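Local atomic coordinates of cellulase (Xanthomonas axonopodis pv. citri, PDB entry 4W7W), a protein that probably hydrolyses beta-1,4-glucosidic bonds of cellulose, as a family 5 glycosyl hydrolase, and binds cello-oligosaccharide chains on its barrel. Residues V25-S30 / N64-P69; Y47-A52 / G89-S94; A129-W134 / Q168-A173. All blocks are in the same frame, centred on the assembly; numbering follows the deposited sequence.

Contact 1: V25-S30 / N64-P69; sequences VGVNLS and NTIRLP
The amide of Asn28 lies alongside the side chain of Arg67, both pointing the same way from neighbouring strands, with Asn28 OD1 3.1 Å from Arg67 CG. With chi1 at -177° the Arg67 chain leaves away from its own N and stays extended to NE before turning, which brings NH1 back to Asn28 OD1 for a hydrogen bond of 2.8 Å. OD1 sits at the guanidinium edge, although the amide and guanidinium planes stand 85° apart. Salt bridges to Glu222 and Glu266 hold the same guanidinium, and Asn28 ND2 donates to the carbonyls of Gly265 and Trp298, fixing the pair from several strands. On the other face of the sheet, Ile66 CD1 meets Val27 CG2 at 3.9 Å and Ile66 CG2 meets Leu29 CD1 at 3.7 Å, under helix 52-60. Between these layers the backbones run parallel, with Arg67 N bonded to Val27 O (2.9 Å) and Leu29 N to Arg67 O (2.9 Å). At the start, Asn64 OD1 takes the N-H of Val25 (3.0 Å) and the hydroxyl of Thr65. Joined through helix 52-60, the strands form the first beta-alpha-beta unit of the (beta/alpha)8 barrel, Asn28 and Arg67 facing its interior.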
ATOM      1  N   VAL A  25      11.882  -0.174   2.943  1.00  6.90           N
ATOM      2  CA  VAL A  25      11.328  -0.914   4.067  1.00  7.38           C
ATOM      3  C   VAL A  25      10.680   0.071   5.030  1.00  6.03           C
ATOM      4  O   VAL A  25      11.215   1.144   5.336  1.00  6.48           O
ATOM      5  CB  VAL A  25      12.382  -1.783   4.800  1.00  9.20           C
ATOM      6  CG1 VAL A  25      12.955  -2.848   3.887  1.00 10.73           C
ATOM      7  CG2 VAL A  25      13.487  -0.953   5.402  1.00 10.33           C
ATOM      8  N   GLY A  26       9.522  -0.287   5.533  1.00  5.97           N
ATOM      9  CA  GLY A  26       8.848   0.580   6.464  1.00  6.24           C
ATOM     10  C   GLY A  26       7.493   0.116   6.896  1.00  5.26           C
ATOM     11  O   GLY A  26       7.214  -1.088   7.009  1.00  5.38           O
ATOM     12  N   VAL A  27       6.650   1.098   7.189  1.00  5.42           N
ATOM     13  CA  VAL A  27       5.353   0.855   7.790  1.00  5.22           C
ATOM     14  C   VAL A  27       4.277   1.721   7.166  1.00  4.94           C
ATOM     15  O   VAL A  27       4.548   2.784   6.613  1.00  5.44           O
ATOM     16  CB  VAL A  27       5.369   1.090   9.328  1.00  5.96           C
ATOM     17  CG1 VAL A  27       6.368   0.202  10.042  1.00  7.20           C
ATOM     18  CG2 VAL A  27       5.610   2.543   9.678  1.00  6.27           C
ATOM     19  N   ASN A  28       3.046   1.239   7.298  1.00  5.15           N
ATOM     20  CA  ASN A  28       1.851   2.046   7.071  1.00  5.11           C
ATOM     21  C   ASN A  28       1.596   2.910   8.301  1.00  5.29           C
ATOM     22  O   ASN A  28       1.563   2.390   9.427  1.00  6.27           O
ATOM     23  CB  ASN A  28       0.626   1.155   6.861  1.00  5.22           C
ATOM     24  CG  ASN A  28       0.579   0.538   5.497  1.00  5.13           C
ATOM     25  OD1 ASN A  28      -0.068   1.082   4.606  1.00  5.63           O
ATOM     26  ND2 ASN A  28       1.249  -0.607   5.305  1.00  5.27           N
ATOM     27  N   LEU A  29       1.403   4.216   8.114  1.00  5.02           N
ATOM     28  CA  LEU A  29       0.923   5.093   9.178  1.00  5.39           C
ATOM     29  C   LEU A  29      -0.546   5.315   8.903  1.00  5.05           C
ATOM     30  O   LEU A  29      -0.920   6.133   8.083  1.00  5.80           O
ATOM     31  CB  LEU A  29       1.692   6.405   9.261  1.00  5.74           C
ATOM     32  CG  LEU A  29       3.152   6.262   9.684  1.00  6.51           C
ATOM     33  CD1 LEU A  29       3.867   7.611   9.748  1.00  6.72           C
ATOM     34  CD2 LEU A  29       3.292   5.560  11.022  1.00  7.86           C
ATOM     35  N   SER A  30      -1.355   4.493   9.563  1.00  5.76           N
ATOM     36  CA  SER A  30      -2.806   4.444   9.395  0.60  5.91           C
ATOM     37  C   SER A  30      -3.509   5.476  10.268  1.00  5.78           C
ATOM     38  O   SER A  30      -3.073   5.743  11.394  1.00  6.83           O
ATOM     39  CB  SER A  30      -3.289   3.026   9.738  0.60  5.97           C
ATOM     40  OG  SER A  30      -4.698   2.924   9.817  0.60  6.00           O
ATOM     41  N   ASN A  64      12.940   3.464   5.941  1.00  7.51           N
ATOM     42  CA  ASN A  64      13.045   4.569   5.006  1.00  7.16           C
ATOM     43  C   ASN A  64      11.798   4.806   4.199  1.00  6.20           C
ATOM     44  O   ASN A  64      11.826   5.627   3.298  1.00  7.16           O
ATOM     45  CB  ASN A  64      14.243   4.379   4.069  1.00  7.89           C
ATOM     46  CG  ASN A  64      14.005   3.315   3.026  1.00  7.75           C
ATOM     47  OD1 ASN A  64      13.061   2.532   3.139  1.00  6.98           O
ATOM     48  ND2 ASN A  64      14.832   3.304   1.997  1.00 10.59           N
ATOM     49  N   THR A  65      10.691   4.122   4.514  1.00  5.88           N
ATOM     50  CA  THR A  65       9.485   4.227   3.699  1.00  5.94           C
ATOM     51  C   THR A  65       8.259   4.254   4.588  1.00  5.31           C
ATOM     52  O   THR A  65       8.122   3.437   5.497  1.00  6.12           O
ATOM     53  CB  THR A  65       9.383   3.052   2.711  1.00  6.29           C
ATOM     54  OG1 THR A  65      10.549   3.037   1.885  1.00  7.09           O
ATOM     55  CG2 THR A  65       8.184   3.178   1.797  1.00  6.20           C
ATOM     56  N   ILE A  66       7.367   5.189   4.295  1.00  5.20           N
ATOM     57  CA  ILE A  66       6.079   5.281   4.965  1.00  5.07           C
ATOM     58  C   ILE A  66       4.980   5.163   3.917  1.00  4.87           C
ATOM     59  O   ILE A  66       4.986   5.909   2.926  1.00  5.65           O
ATOM     60  CB  ILE A  66       5.941   6.623   5.689  1.00  5.80           C
ATOM     61  CG1 ILE A  66       6.990   6.762   6.802  1.00  6.63           C
ATOM     62  CG2 ILE A  66       4.524   6.811   6.215  1.00  6.42           C
ATOM     63  CD1 ILE A  66       6.922   5.746   7.907  1.00  6.72           C
ATOM     64  N   ARG A  67       4.065   4.219   4.121  1.00  4.88           N
ATOM     65  CA  ARG A  67       2.842   4.166   3.319  1.00  4.62           C
ATOM     66  C   ARG A  67       1.758   4.935   4.067  1.00  4.77           C
ATOM     67  O   ARG A  67       1.548   4.694   5.258  1.00  5.08           O
ATOM     68  CB  ARG A  67       2.439   2.712   3.027  1.00  4.70           C
ATOM     69  CG  ARG A  67       1.203   2.573   2.141  1.00  4.72           C
ATOM     70  CD  ARG A  67       1.089   1.160   1.619  1.00  4.95           C
ATOM     71  NE  ARG A  67      -0.044   0.894   0.743  1.00  5.10           N
ATOM     72  CZ  ARG A  67      -1.181   0.307   1.103  1.00  4.81           C
ATOM     73  NH1 ARG A  67      -1.471   0.050   2.368  1.00  5.16           N
ATOM     74  NH2 ARG A  67      -2.039  -0.050   0.170  1.00  5.24           N
ATOM     75  N   LEU A  68       1.129   5.874   3.369  1.00  4.67           N
ATOM     76  CA  LEU A  68       0.174   6.800   3.949  1.00  4.91           C
ATOM     77  C   LEU A  68      -1.202   6.615   3.312  1.00  4.85           C
ATOM     78  O   LEU A  68      -1.491   7.177   2.253  1.00  4.94           O
ATOM     79  CB  LEU A  68       0.644   8.232   3.744  1.00  5.17           C
ATOM     80  CG  LEU A  68      -0.221   9.299   4.398  1.00  6.05           C
ATOM     81  CD1 LEU A  68      -0.040   9.277   5.912  1.00  7.13           C
ATOM     82  CD2 LEU A  68       0.091  10.676   3.840  1.00  7.68           C
ATOM     83  N   PRO A  69      -2.057   5.811   3.954  1.00  4.80           N
ATOM     84  CA  PRO A  69      -3.450   5.716   3.502  1.00  5.26           C
ATOM     85  C   PRO A  69      -4.172   7.052   3.639  1.00  5.17           C
ATOM     86  O   PRO A  69      -4.027   7.737   4.644  1.00  5.72           O
ATOM     87  CB  PRO A  69      -4.058   4.712   4.492  1.00  5.67           C
ATOM     88  CG  PRO A  69      -2.896   3.879   4.947  1.00  5.57           C
ATOM     89  CD  PRO A  69      -1.761   4.859   5.042  1.00  5.06           C
TER
HETATM   90  O   HOH W   1      -3.151   7.557   7.244  1.00  6.62           O

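Contact 2: Y47-A52 / G89-S94; sequences YTYPAA and GLIKKS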
ATOM      1  N   TYR A  47     -10.760  11.172  11.691  1.00  8.61           N
ATOM      2  CA  TYR A  47      -9.519  10.678  11.113  1.00  7.63           C
ATOM      3  C   TYR A  47      -8.416  11.609  11.550  1.00  7.84           C
ATOM      4  O   TYR A  47      -8.666  12.712  12.052  1.00  8.76           O
ATOM      5  CB  TYR A  47      -9.626  10.636   9.588  1.00  7.78           C
ATOM      6  CG  TYR A  47      -9.708  11.982   8.911  1.00  7.71           C
ATOM      7  CD1 TYR A  47     -10.935  12.602   8.699  1.00  7.74           C
ATOM      8  CD2 TYR A  47      -8.572  12.625   8.446  1.00  8.60           C
ATOM      9  CE1 TYR A  47     -11.034  13.819   8.052  1.00  8.07           C
ATOM     10  CE2 TYR A  47      -8.662  13.847   7.802  1.00  8.30           C
ATOM     11  CZ  TYR A  47      -9.877  14.444   7.614  1.00  8.30           C
ATOM     12  OH  TYR A  47      -9.920  15.647   6.957  1.00  9.66           O
ATOM     13  N   THR A  48      -7.180  11.159  11.372  1.00  7.68           N
ATOM     14  CA  THR A  48      -6.030  11.952  11.720  1.00  8.25           C
ATOM     15  C   THR A  48      -4.904  11.652  10.759  1.00  6.87           C
ATOM     16  O   THR A  48      -4.846  10.566  10.202  1.00  8.11           O
ATOM     17  CB  THR A  48      -5.584  11.662  13.163  1.00 10.81           C
ATOM     18  OG1 THR A  48      -4.572  12.596  13.533  1.00 14.20           O
ATOM     19  CG2 THR A  48      -5.040  10.239  13.315  1.00 12.07           C
ATOM     20  N   TYR A  49      -4.023  12.622  10.571  1.00  7.26           N
ATOM     21  CA  TYR A  49      -2.751  12.404   9.912  1.00  6.59           C
ATOM     22  C   TYR A  49      -1.703  12.065  10.968  1.00  6.47           C
ATOM     23  O   TYR A  49      -1.919  12.275  12.161  1.00  7.84           O
ATOM     24  CB  TYR A  49      -2.376  13.616   9.033  1.00  7.01           C
ATOM     25  CG  TYR A  49      -3.010  13.513   7.666  1.00  6.84           C
ATOM     26  CD1 TYR A  49      -4.372  13.682   7.497  1.00  6.73           C
ATOM     27  CD2 TYR A  49      -2.258  13.191   6.558  1.00  7.40           C
ATOM     28  CE1 TYR A  49      -4.972  13.515   6.262  1.00  6.73           C
ATOM     29  CE2 TYR A  49      -2.853  13.014   5.314  1.00  7.52           C
ATOM     30  CZ  TYR A  49      -4.197  13.187   5.169  1.00  6.70           C
ATOM     31  OH  TYR A  49      -4.755  13.002   3.920  1.00  7.61           O
ATOM     32  N   PRO A  50      -0.560  11.517  10.544  1.00  6.42           N
ATOM     33  CA  PRO A  50       0.413  11.086  11.539  1.00  6.81           C
ATOM     34  C   PRO A  50       1.084  12.259  12.229  1.00  7.19           C
ATOM     35  O   PRO A  50       1.126  13.373  11.700  1.00  8.36           O
ATOM     36  CB  PRO A  50       1.445  10.288  10.713  1.00  7.05           C
ATOM     37  CG  PRO A  50       0.791  10.025   9.373  1.00  7.53           C
ATOM     38  CD  PRO A  50      -0.149  11.177   9.174  1.00  6.39           C
ATOM     39  N   ALA A  51       1.607  12.010  13.411  1.00  7.79           N
ATOM     40  CA  ALA A  51       2.434  12.992  14.086  1.00  7.64           C
ATOM     41  C   ALA A  51       3.801  12.990  13.425  1.00  6.99           C
ATOM     42  O   ALA A  51       4.275  11.943  12.976  1.00  7.24           O
ATOM     43  CB  ALA A  51       2.592  12.632  15.561  1.00  8.74           C
ATOM     44  N   ALA A  52       4.477  14.132  13.433  1.00  7.80           N
ATOM     45  CA  ALA A  52       5.831  14.180  12.901  1.00  7.43           C
ATOM     46  C   ALA A  52       6.742  13.188  13.627  1.00  6.67           C
ATOM     47  O   ALA A  52       7.630  12.593  13.016  1.00  6.81           O
ATOM     48  CB  ALA A  52       6.402  15.578  13.018  1.00  8.67           C
ATOM     49  N   GLY A  89      -3.014  19.807   1.816  1.00  7.87           N
ATOM     50  CA  GLY A  89      -2.080  20.387   2.760  1.00  7.80           C
ATOM     51  C   GLY A  89      -1.616  19.403   3.816  1.00  7.38           C
ATOM     52  O   GLY A  89      -0.455  19.390   4.190  1.00  7.88           O
ATOM     53  N   LEU A  90      -2.532  18.563   4.291  1.00  7.05           N
ATOM     54  CA  LEU A  90      -2.186  17.539   5.267  1.00  6.84           C
ATOM     55  C   LEU A  90      -1.211  16.543   4.668  1.00  6.44           C
ATOM     56  O   LEU A  90      -0.244  16.127   5.319  1.00  6.76           O
ATOM     57  CB  LEU A  90      -3.453  16.846   5.772  1.00  7.28           C
ATOM     58  CG  LEU A  90      -4.311  17.723   6.695  1.00  8.12           C
ATOM     59  CD1 LEU A  90      -5.734  17.202   6.788  1.00  8.69           C
ATOM     60  CD2 LEU A  90      -3.698  17.819   8.088  1.00  9.80           C
ATOM     61  N   ILE A  91      -1.453  16.133   3.414  1.00  6.54           N
ATOM     62  CA  ILE A  91      -0.548  15.212   2.737  1.00  6.41           C
ATOM     63  C   ILE A  91       0.821  15.868   2.590  1.00  6.28           C
ATOM     64  O   ILE A  91       1.841  15.241   2.849  1.00  6.79           O
ATOM     65  CB  ILE A  91      -1.120  14.762   1.380  1.00  6.67           C
ATOM     66  CG1 ILE A  91      -2.399  13.939   1.589  1.00  7.01           C
ATOM     67  CG2 ILE A  91      -0.097  13.978   0.593  1.00  7.65           C
ATOM     68  CD1 ILE A  91      -3.243  13.753   0.348  1.00  7.48           C
ATOM     69  N   LYS A  92       0.848  17.122   2.152  1.00  6.65           N
ATOM     70  CA  LYS A  92       2.118  17.826   1.972  1.00  7.18           C
ATOM     71  C   LYS A  92       2.875  18.007   3.282  1.00  6.98           C
ATOM     72  O   LYS A  92       4.100  17.969   3.297  1.00  7.36           O
ATOM     73  CB  LYS A  92       1.887  19.170   1.262  1.00  7.69           C
ATOM     74  CG  LYS A  92       1.525  18.966  -0.201  1.00  9.61           C
ATOM     75  CD  LYS A  92       1.331  20.251  -0.964  1.00 13.72           C
ATOM     76  CE  LYS A  92       1.149  19.942  -2.439  1.00 16.35           C
ATOM     77  NZ  LYS A  92       1.199  21.156  -3.288  1.00 24.54           N
ATOM     78  N   LYS A  93       2.156  18.174   4.392  1.00  7.18           N
ATOM     79  CA  LYS A  93       2.785  18.257   5.698  1.00  8.03           C
ATOM     80  C   LYS A  93       3.436  16.919   6.080  1.00  6.99           C
ATOM     81  O   LYS A  93       4.568  16.886   6.584  1.00  7.63           O
ATOM     82  CB  LYS A  93       1.741  18.703   6.726  1.00  8.90           C
ATOM     83  CG  LYS A  93       2.228  18.820   8.144  1.00 11.15           C
ATOM     84  CD  LYS A  93       1.150  19.423   9.045  1.00 13.70           C
ATOM     85  CE  LYS A  93       1.527  19.384  10.510  1.00 16.90           C
ATOM     86  NZ  LYS A  93       0.333  19.626  11.357  1.00 21.60           N
ATOM     87  N   SER A  94       2.751  15.810   5.818  1.00  6.68           N
ATOM     88  CA  SER A  94       3.370  14.500   6.005  1.00  7.13           C
ATOM     89  C   SER A  94       4.608  14.324   5.126  1.00  6.73           C
ATOM     90  O   SER A  94       5.603  13.747   5.561  1.00  7.14           O
ATOM     91  CB  SER A  94       2.370  13.369   5.732  1.00  7.13           C
ATOM     92  OG  SER A  94       1.324  13.360   6.686  1.00  8.57           O
TER
HETATM   93  O   HOH W   2       1.939  14.286   9.234  1.00 10.39           O
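The ring of Tyr49 carries Leu90 CB over the centre of one face and Ser94 OG at its edge, in the ring plane. This is where the loop between strand 24-29 and helix 52-60 of the (beta/alpha)8 barrel leans on helix 85-100. The CH-pi contact is almost perpendicular: Leu90 CB stands 3.6 Å from the ring centroid, 6° off the normal. Leu90 CD1 lies 3.8 Å from both Tyr49 CD1 and Tyr49 CE1. With CG opposite the carbonyl carbon and beside the backbone N (chi1 -85°), Tyr49 swings its ring onto the helix. One turn on, Ser94 OG comes within 3.6 Å of Tyr49 CD2, while Ile91 CG1 approaches the phenol end obliquely. Leu90, Ile91 and Ser94 meet the tyrosine from one stripe of the helix. Leu68 and Phe70 of strand 65-70 also touch the ring, which places it between that strand and the helix. No direct hydrogen bond links the segments; Tyr49 OH bonds to Gln87, earlier on the same helix, whose amide nitrogen also bonds to Tyr47 OH. Pro50 CD packs 3.6 Å from Ser94 OG. A water bridges the two segments, donating to Pro50 O at 2.8 Å and hydrogen-bonded to Ser94 OG, also at 2.8 Å.

Contact 3: A129-W134 / Q168-A173; sequences ALADLW and QGTITA
Thr170 packs against segment 129-134 on its buried side, whereas only small groups meet on the side nearer to solvent. In the conformer described, one of two deposited, Thr170 CG2 is directed at the indole of Trp134, 3.4 Å from CD1 and 3.6 Å from CG. Its branches divide the work: OG1 lies beside the backbone N (chi1 -62°) and rests 3.6 Å from Leu130 CG, leaving CG2 for the tryptophan. That hydroxyl is hydrogen-bonded to Ala166 O of its own helix, so its polar end is satisfied although its neighbours across the contact are apolar. The indole is held as well, by a bond from NE1 to Leu151 O and by Leu133 CD1 over one face. The segments belong to consecutive helices of the (beta/alpha)8 barrel, 127-141 and 160-176; the axes of 129-134 and 168-173 are 28° apart and approach to 8.2 Å. The nearest CA atoms, of Ala131 and Thr170, are 4.2 Å apart. Toward solvent the contact thins to methyls and carbonyls: Ala173 CB touches Ala131 CB at 3.8 Å and Ala131 O at 3.5 Å, and Gly169 presents its carbonyl to Ala131 CB.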
ATOM      1  N   ALA A 129     -12.556   8.440 -13.941  1.00  9.79           N
ATOM      2  CA  ALA A 129     -12.548   9.284 -12.739  1.00  8.93           C
ATOM      3  C   ALA A 129     -11.277   9.024 -11.932  1.00  7.94           C
ATOM      4  O   ALA A 129     -10.699   9.955 -11.378  1.00  7.85           O
ATOM      5  CB  ALA A 129     -13.786   9.073 -11.881  1.00 10.16           C
ATOM      6  N   LEU A 130     -10.842   7.768 -11.857  1.00  7.64           N
ATOM      7  CA  LEU A 130      -9.599   7.451 -11.140  1.00  7.57           C
ATOM      8  C   LEU A 130      -8.389   8.050 -11.839  1.00  6.87           C
ATOM      9  O   LEU A 130      -7.457   8.539 -11.197  1.00  7.49           O
ATOM     10  CB  LEU A 130      -9.430   5.951 -11.000  1.00  7.14           C
ATOM     11  CG  LEU A 130      -8.159   5.515 -10.257  1.00  7.27           C
ATOM     12  CD1 LEU A 130      -8.133   6.045  -8.837  1.00  7.48           C
ATOM     13  CD2 LEU A 130      -8.047   3.996 -10.273  1.00  8.04           C
ATOM     14  N   ALA A 131      -8.417   8.051 -13.174  1.00  7.32           N
ATOM     15  CA  ALA A 131      -7.328   8.666 -13.938  1.00  7.71           C
ATOM     16  C   ALA A 131      -7.262  10.173 -13.661  1.00  7.42           C
ATOM     17  O   ALA A 131      -6.181  10.742 -13.583  1.00  8.12           O
ATOM     18  CB  ALA A 131      -7.459   8.361 -15.421  1.00  7.88           C
ATOM     19  N   ASP A 132      -8.417  10.823 -13.532  1.00  7.18           N
ATOM     20  CA  ASP A 132      -8.435  12.249 -13.215  1.00  7.49           C
ATOM     21  C   ASP A 132      -7.838  12.533 -11.840  1.00  7.59           C
ATOM     22  O   ASP A 132      -7.046  13.470 -11.671  1.00  7.63           O
ATOM     23  CB  ASP A 132      -9.849  12.821 -13.305  1.00  8.54           C
ATOM     24  CG  ASP A 132      -9.879  14.300 -13.003  1.00  9.13           C
ATOM     25  OD1 ASP A 132      -9.512  15.091 -13.909  1.00 11.18           O
ATOM     26  OD2 ASP A 132     -10.261  14.683 -11.886  1.00  9.52           O
ATOM     27  N   LEU A 133      -8.208  11.721 -10.854  1.00  6.59           N
ATOM     28  CA  LEU A 133      -7.642  11.847  -9.525  1.00  6.54           C
ATOM     29  C   LEU A 133      -6.114  11.794  -9.609  1.00  6.12           C
ATOM     30  O   LEU A 133      -5.413  12.662  -9.073  1.00  6.86           O
ATOM     31  CB  LEU A 133      -8.203  10.745  -8.627  1.00  6.39           C
ATOM     32  CG  LEU A 133      -7.681  10.616  -7.193  1.00  6.73           C
ATOM     33  CD1 LEU A 133      -6.291   9.999  -7.095  1.00  6.76           C
ATOM     34  CD2 LEU A 133      -7.750  11.948  -6.451  1.00  7.34           C
ATOM     35  N   TRP A 134      -5.592  10.768 -10.287  1.00  6.14           N
ATOM     36  CA  TRP A 134      -4.155  10.600 -10.327  1.00  6.43           C
ATOM     37  C   TRP A 134      -3.441  11.608 -11.200  1.00  6.15           C
ATOM     38  O   TRP A 134      -2.310  11.964 -10.919  1.00  6.60           O
ATOM     39  CB  TRP A 134      -3.787   9.148 -10.674  1.00  6.27           C
ATOM     40  CG  TRP A 134      -3.817   8.270  -9.457  1.00  5.82           C
ATOM     41  CD1 TRP A 134      -4.714   7.300  -9.148  1.00  5.92           C
ATOM     42  CD2 TRP A 134      -2.948   8.395  -8.334  1.00  5.71           C
ATOM     43  NE1 TRP A 134      -4.441   6.786  -7.905  1.00  5.78           N
ATOM     44  CE2 TRP A 134      -3.359   7.450  -7.386  1.00  5.49           C
ATOM     45  CE3 TRP A 134      -1.854   9.212  -8.041  1.00  6.26           C
ATOM     46  CZ2 TRP A 134      -2.711   7.293  -6.169  1.00  5.91           C
ATOM     47  CZ3 TRP A 134      -1.219   9.063  -6.830  1.00  6.62           C
ATOM     48  CH2 TRP A 134      -1.635   8.117  -5.909  1.00  6.83           C
ATOM     49  N   GLN A 168      -4.288   0.837 -16.379  1.00  5.81           N
ATOM     50  CA  GLN A 168      -3.604   1.384 -17.545  1.00  5.76           C
ATOM     51  C   GLN A 168      -3.957   2.856 -17.747  1.00  6.37           C
ATOM     52  O   GLN A 168      -3.091   3.701 -18.004  1.00  6.43           O
ATOM     53  CB  GLN A 168      -3.941   0.592 -18.809  1.00  6.21           C
ATOM     54  CG  GLN A 168      -3.210   1.127 -20.035  1.00  7.09           C
ATOM     55  CD  GLN A 168      -1.715   0.948 -19.927  1.00  7.27           C
ATOM     56  OE1 GLN A 168      -1.222  -0.178 -20.037  1.00  8.17           O
ATOM     57  NE2 GLN A 168      -0.990   2.032 -19.674  1.00  7.70           N
ATOM     58  N   GLY A 169      -5.242   3.161 -17.676  1.00  5.96           N
ATOM     59  CA  GLY A 169      -5.666   4.542 -17.858  1.00  6.55           C
ATOM     60  C   GLY A 169      -5.038   5.459 -16.825  1.00  6.30           C
ATOM     61  O   GLY A 169      -4.679   6.598 -17.120  1.00  6.63           O
ATOM     62  N   THR A 170      -4.893   4.961 -15.615  0.60  6.11           N
ATOM     63  CA  THR A 170      -4.305   5.742 -14.549  0.60  5.70           C
ATOM     64  C   THR A 170      -2.801   5.958 -14.753  0.60  5.69           C
ATOM     65  O   THR A 170      -2.297   7.070 -14.581  0.60  6.23           O
ATOM     66  CB  THR A 170      -4.594   5.032 -13.230  0.60  5.62           C
ATOM     67  OG1 THR A 170      -6.007   4.969 -13.029  0.60  8.25           O
ATOM     68  CG2 THR A 170      -4.003   5.787 -12.074  0.60  4.68           C
ATOM     69  N   ILE A 171      -2.083   4.898 -15.111  1.00  5.73           N
ATOM     70  CA  ILE A 171      -0.655   5.006 -15.425  1.00  5.81           C
ATOM     71  C   ILE A 171      -0.447   6.025 -16.540  1.00  5.83           C
ATOM     72  O   ILE A 171       0.397   6.917 -16.449  1.00  6.26           O
ATOM     73  CB  ILE A 171      -0.088   3.636 -15.815  1.00  5.77           C
ATOM     74  CG1 ILE A 171      -0.059   2.695 -14.605  1.00  6.28           C
ATOM     75  CG2 ILE A 171       1.283   3.768 -16.436  1.00  6.64           C
ATOM     76  CD1 ILE A 171       0.039   1.237 -15.005  1.00  7.21           C
ATOM     77  N   THR A 172      -1.238   5.916 -17.592  1.00  6.23           N
ATOM     78  CA  THR A 172      -1.132   6.820 -18.725  1.00  6.37           C
ATOM     79  C   THR A 172      -1.351   8.258 -18.277  1.00  6.86           C
ATOM     80  O   THR A 172      -0.607   9.161 -18.672  1.00  7.33           O
ATOM     81  CB  THR A 172      -2.103   6.387 -19.826  1.00  6.74           C
ATOM     82  OG1 THR A 172      -1.650   5.121 -20.314  1.00  7.62           O
ATOM     83  CG2 THR A 172      -2.200   7.410 -20.947  1.00  7.76           C
ATOM     84  N   ALA A 173      -2.393   8.479 -17.487  1.00  7.03           N
ATOM     85  CA  ALA A 173      -2.708   9.820 -16.997  1.00  7.42           C
ATOM     86  C   ALA A 173      -1.544  10.405 -16.202  1.00  6.85           C
ATOM     87  O   ALA A 173      -1.198  11.587 -16.345  1.00  7.84           O
ATOM     88  CB  ALA A 173      -3.979   9.810 -16.173  1.00  7.86           C
TER

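How the contacts relate
All three contacts belong to one (beta/alpha)8 barrel. Contacts 1 and 2 interleave along the chain, their segments alternating, with centres about 12 Å apart. They touch through Pro50, whose CG is 3.6 Å from Leu68 CD1, so the first two strands, the loop after strand 24-29 and helix 85-100 form one continuous packing. Contact 3 follows in the sequence, its centre about 23 Å from that of contact 1 and about 24 Å from that of contact 2; it joins helices 127-141 and 160-176 and touches neither contact 1 nor contact 2. Contact 1 is buried in the barrel wall close to bound sugar, whereas contacts 2 and 3 have centres about 17 Å from the chain centre.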